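Side-chain contact in cytochrome C (Thioalkalivibrio paradoxus ARh 1, PDB 5N1T), which probably carries electrons as a small cytochrome c, holding one covalently attached heme c whose iron can change oxidation state: residues T78-Q81 and R82-G86. Sequence-based numbering, arbitrary orientation.
Sequences TVMQ and RQASG. With HEC (heme c), chain F.
The guanidinium of Arg82 folds back on the residues just before its own helix. Its NH2 donates to Thr78 O over 2.6 Å, with an N-H...O angle of 157° and the oxygen close to the guanidinium plane, while Val79 CG2 sits over one face, offset toward the rim, 4.0 Å from Arg82 CZ. The bend at chi3 (-80°) turns the group back this way; the backbone of a chain of another protein takes NH1, and a polar side chain of it takes NH2. Backbone bonds of the i to i+4 type run through the short helix 80-84, where Val79 takes the N-cap position: Gln83 N reaches Val79 O at 3.1 Å and Ser85 N reaches Gln81 O at 2.9 Å. Ser85 OG adds a weak bond to Gln81 O. This is the methionine-bearing segment of a class I-like cytochrome c fold: Met80 SD binds the heme iron at 2.3 Å, with His42 as the other axial ligand. The bend at chi2 (-60°) brings Met80 SD to the iron, chi3 turns CE over the ring, and Met80 CE lies 4.4 Å from Ala84 CB. One heme propionate is gripped by Thr78: its N donates to O2D at 2.9 Å and its OG1 to O1D, while Val79 N and Met80 N add weak bonds to O2D.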
loop_
_atom_site.group_PDB
_atom_site.type_symbol
_atom_site.label_atom_id
_atom_site.label_comp_id
_atom_site.label_asym_id
_atom_site.label_seq_id
_atom_site.Cartn_x
_atom_site.Cartn_y
_atom_site.Cartn_z
ATOM N N THR B 78 6.377 0.126 -27.466
ATOM C CA THR B 78 6.295 0.383 -26.016
ATOM C C THR B 78 6.731 -0.827 -25.230
ATOM O O THR B 78 7.375 -0.677 -24.218
ATOM C CB THR B 78 4.914 0.814 -25.510
ATOM O OG1 THR B 78 3.890 0.127 -26.239
ATOM C CG2 THR B 78 4.729 2.285 -25.684
ATOM N N VAL B 79 6.397 -2.018 -25.711
ATOM C CA VAL B 79 6.731 -3.268 -25.018
ATOM C C VAL B 79 7.096 -4.414 -25.967
ATOM O O VAL B 79 7.656 -5.420 -25.533
ATOM C CB VAL B 79 5.584 -3.701 -24.091
ATOM C CG1 VAL B 79 4.382 -4.229 -24.892
ATOM C CG2 VAL B 79 6.082 -4.671 -23.033
ATOM N N MET B 80 6.789 -4.257 -27.259
ATOM C CA MET B 80 7.036 -5.345 -28.209
ATOM C C MET B 80 8.474 -5.803 -28.388
ATOM O O MET B 80 8.698 -6.992 -28.567
ATOM C CB MET B 80 6.332 -5.149 -29.541
ATOM C CG MET B 80 4.869 -5.617 -29.526
ATOM S SD MET B 80 4.474 -7.357 -29.147
ATOM C CE MET B 80 5.619 -8.278 -30.158
ATOM N N GLN B 81 9.439 -4.886 -28.337
ATOM C CA GLN B 81 10.838 -5.297 -28.316
ATOM C C GLN B 81 11.188 -6.107 -27.056
ATOM O O GLN B 81 11.922 -7.105 -27.148
ATOM C CB GLN B 81 11.773 -4.110 -28.439
ATOM C CG GLN B 81 13.244 -4.507 -28.543
ATOM C CD GLN B 81 14.129 -3.290 -28.737
ATOM O OE1 GLN B 81 13.858 -2.224 -28.185
ATOM N NE2 GLN B 81 15.179 -3.431 -29.545
ATOM N N ARG B 82 10.672 -5.679 -25.893
ATOM C CA ARG B 82 10.955 -6.408 -24.665
ATOM C C ARG B 82 10.523 -7.859 -24.827
ATOM O O ARG B 82 11.270 -8.781 -24.471
ATOM C CB ARG B 82 10.359 -5.717 -23.427
ATOM C CG ARG B 82 11.266 -4.606 -22.898
ATOM C CD ARG B 82 10.689 -3.865 -21.732
ATOM N NE ARG B 82 9.717 -2.868 -22.147
ATOM C CZ ARG B 82 8.822 -2.313 -21.324
ATOM N NH1 ARG B 82 8.751 -2.683 -20.044
ATOM N NH2 ARG B 82 7.967 -1.402 -21.766
ATOM N N GLN B 83 9.360 -8.043 -25.447
ATOM C CA GLN B 83 8.788 -9.355 -25.678
ATOM C C GLN B 83 9.503 -10.068 -26.838
ATOM O O GLN B 83 10.073 -11.151 -26.639
ATOM C CB GLN B 83 7.277 -9.235 -25.924
ATOM C CG GLN B 83 6.415 -9.049 -24.678
ATOM C CD GLN B 83 6.495 -10.252 -23.769
ATOM O OE1 GLN B 83 6.157 -11.360 -24.175
ATOM N NE2 GLN B 83 6.971 -10.048 -22.530
ATOM N N ALA B 84 9.478 -9.449 -28.024
ATOM C CA ALA B 84 10.101 -9.967 -29.255
ATOM C C ALA B 84 11.564 -10.471 -29.123
ATOM O O ALA B 84 11.894 -11.550 -29.652
ATOM C CB ALA B 84 9.977 -8.940 -30.382
ATOM N N SER B 85 12.401 -9.698 -28.412
ATOM C CA SER B 85 13.792 -10.033 -28.099
ATOM C C SER B 85 13.923 -11.315 -27.262
ATOM O O SER B 85 14.973 -11.968 -27.242
ATOM C CB SER B 85 14.446 -8.866 -27.345
ATOM O OG SER B 85 14.614 -7.706 -28.172
ATOM N N GLY B 86 12.850 -11.689 -26.581
ATOM C CA GLY B 86 12.837 -12.899 -25.779
ATOM C C GLY B 86 12.827 -14.176 -26.584
ATOM O O GLY B 86 13.065 -15.263 -26.033
HETATM FE FE HEC F . 2.274 -7.915 -29.283
HETATM C CHA HEC F . 1.998 -5.021 -31.199
HETATM C CHB HEC F . 2.561 -9.749 -32.118
HETATM C CHC HEC F . 3.170 -10.702 -27.373
HETATM C CHD HEC F . 1.552 -6.169 -26.494
HETATM N NA HEC F . 2.293 -7.441 -31.312
HETATM C C1A HEC F . 2.135 -6.271 -31.936
HETATM C C2A HEC F . 2.150 -6.309 -33.425
HETATM C C3A HEC F . 2.336 -7.737 -33.690
HETATM C C4A HEC F . 2.406 -8.307 -32.325
HETATM C CMA HEC F . 2.452 -8.488 -34.980
HETATM C CAA HEC F . 1.988 -5.162 -34.391
HETATM C CBA HEC F . 0.472 -5.129 -34.597
HETATM C CGA HEC F . -0.030 -4.134 -35.636
HETATM O O1A HEC F . 0.695 -3.200 -36.040
HETATM O O2A HEC F . -1.198 -4.268 -36.066
HETATM N NB HEC F . 2.797 -9.896 -29.676
HETATM C C1B HEC F . 2.847 -10.466 -30.900
HETATM C C2B HEC F . 3.215 -11.890 -30.961
HETATM C C3B HEC F . 3.436 -12.200 -29.553
HETATM C C4B HEC F . 3.136 -10.906 -28.828
HETATM C CMB HEC F . 3.386 -12.805 -32.141
HETATM C CAB HEC F . 3.875 -13.573 -29.191
HETATM C CBB HEC F . 4.167 -14.112 -27.845
HETATM N NC HEC F . 2.339 -8.382 -27.249
HETATM C C1C HEC F . 2.675 -9.534 -26.624
HETATM C C2C HEC F . 2.575 -9.503 -25.130
HETATM C C3C HEC F . 2.107 -8.112 -24.902
HETATM C C4C HEC F . 1.985 -7.548 -26.256
HETATM C CMC HEC F . 2.894 -10.614 -24.175
HETATM C CAC HEC F . 1.727 -7.321 -23.693
HETATM C CBC HEC F . 1.862 -7.759 -22.286
HETATM N ND HEC F . 1.856 -5.931 -28.916
HETATM C C1D HEC F . 1.639 -5.374 -27.730
HETATM C C2D HEC F . 1.402 -3.911 -27.762
HETATM C C3D HEC F . 1.527 -3.587 -29.192
HETATM C C4D HEC F . 1.816 -4.905 -29.769
HETATM C CMD HEC F . 1.078 -2.982 -26.644
HETATM C CAD HEC F . 1.431 -2.270 -29.892
HETATM C CBD HEC F . 2.895 -1.953 -30.182
HETATM C CGD HEC F . 3.669 -1.342 -29.032
HETATM O O1D HEC F . 3.351 -0.208 -28.608
HETATM O O2D HEC F . 4.631 -1.986 -28.556
#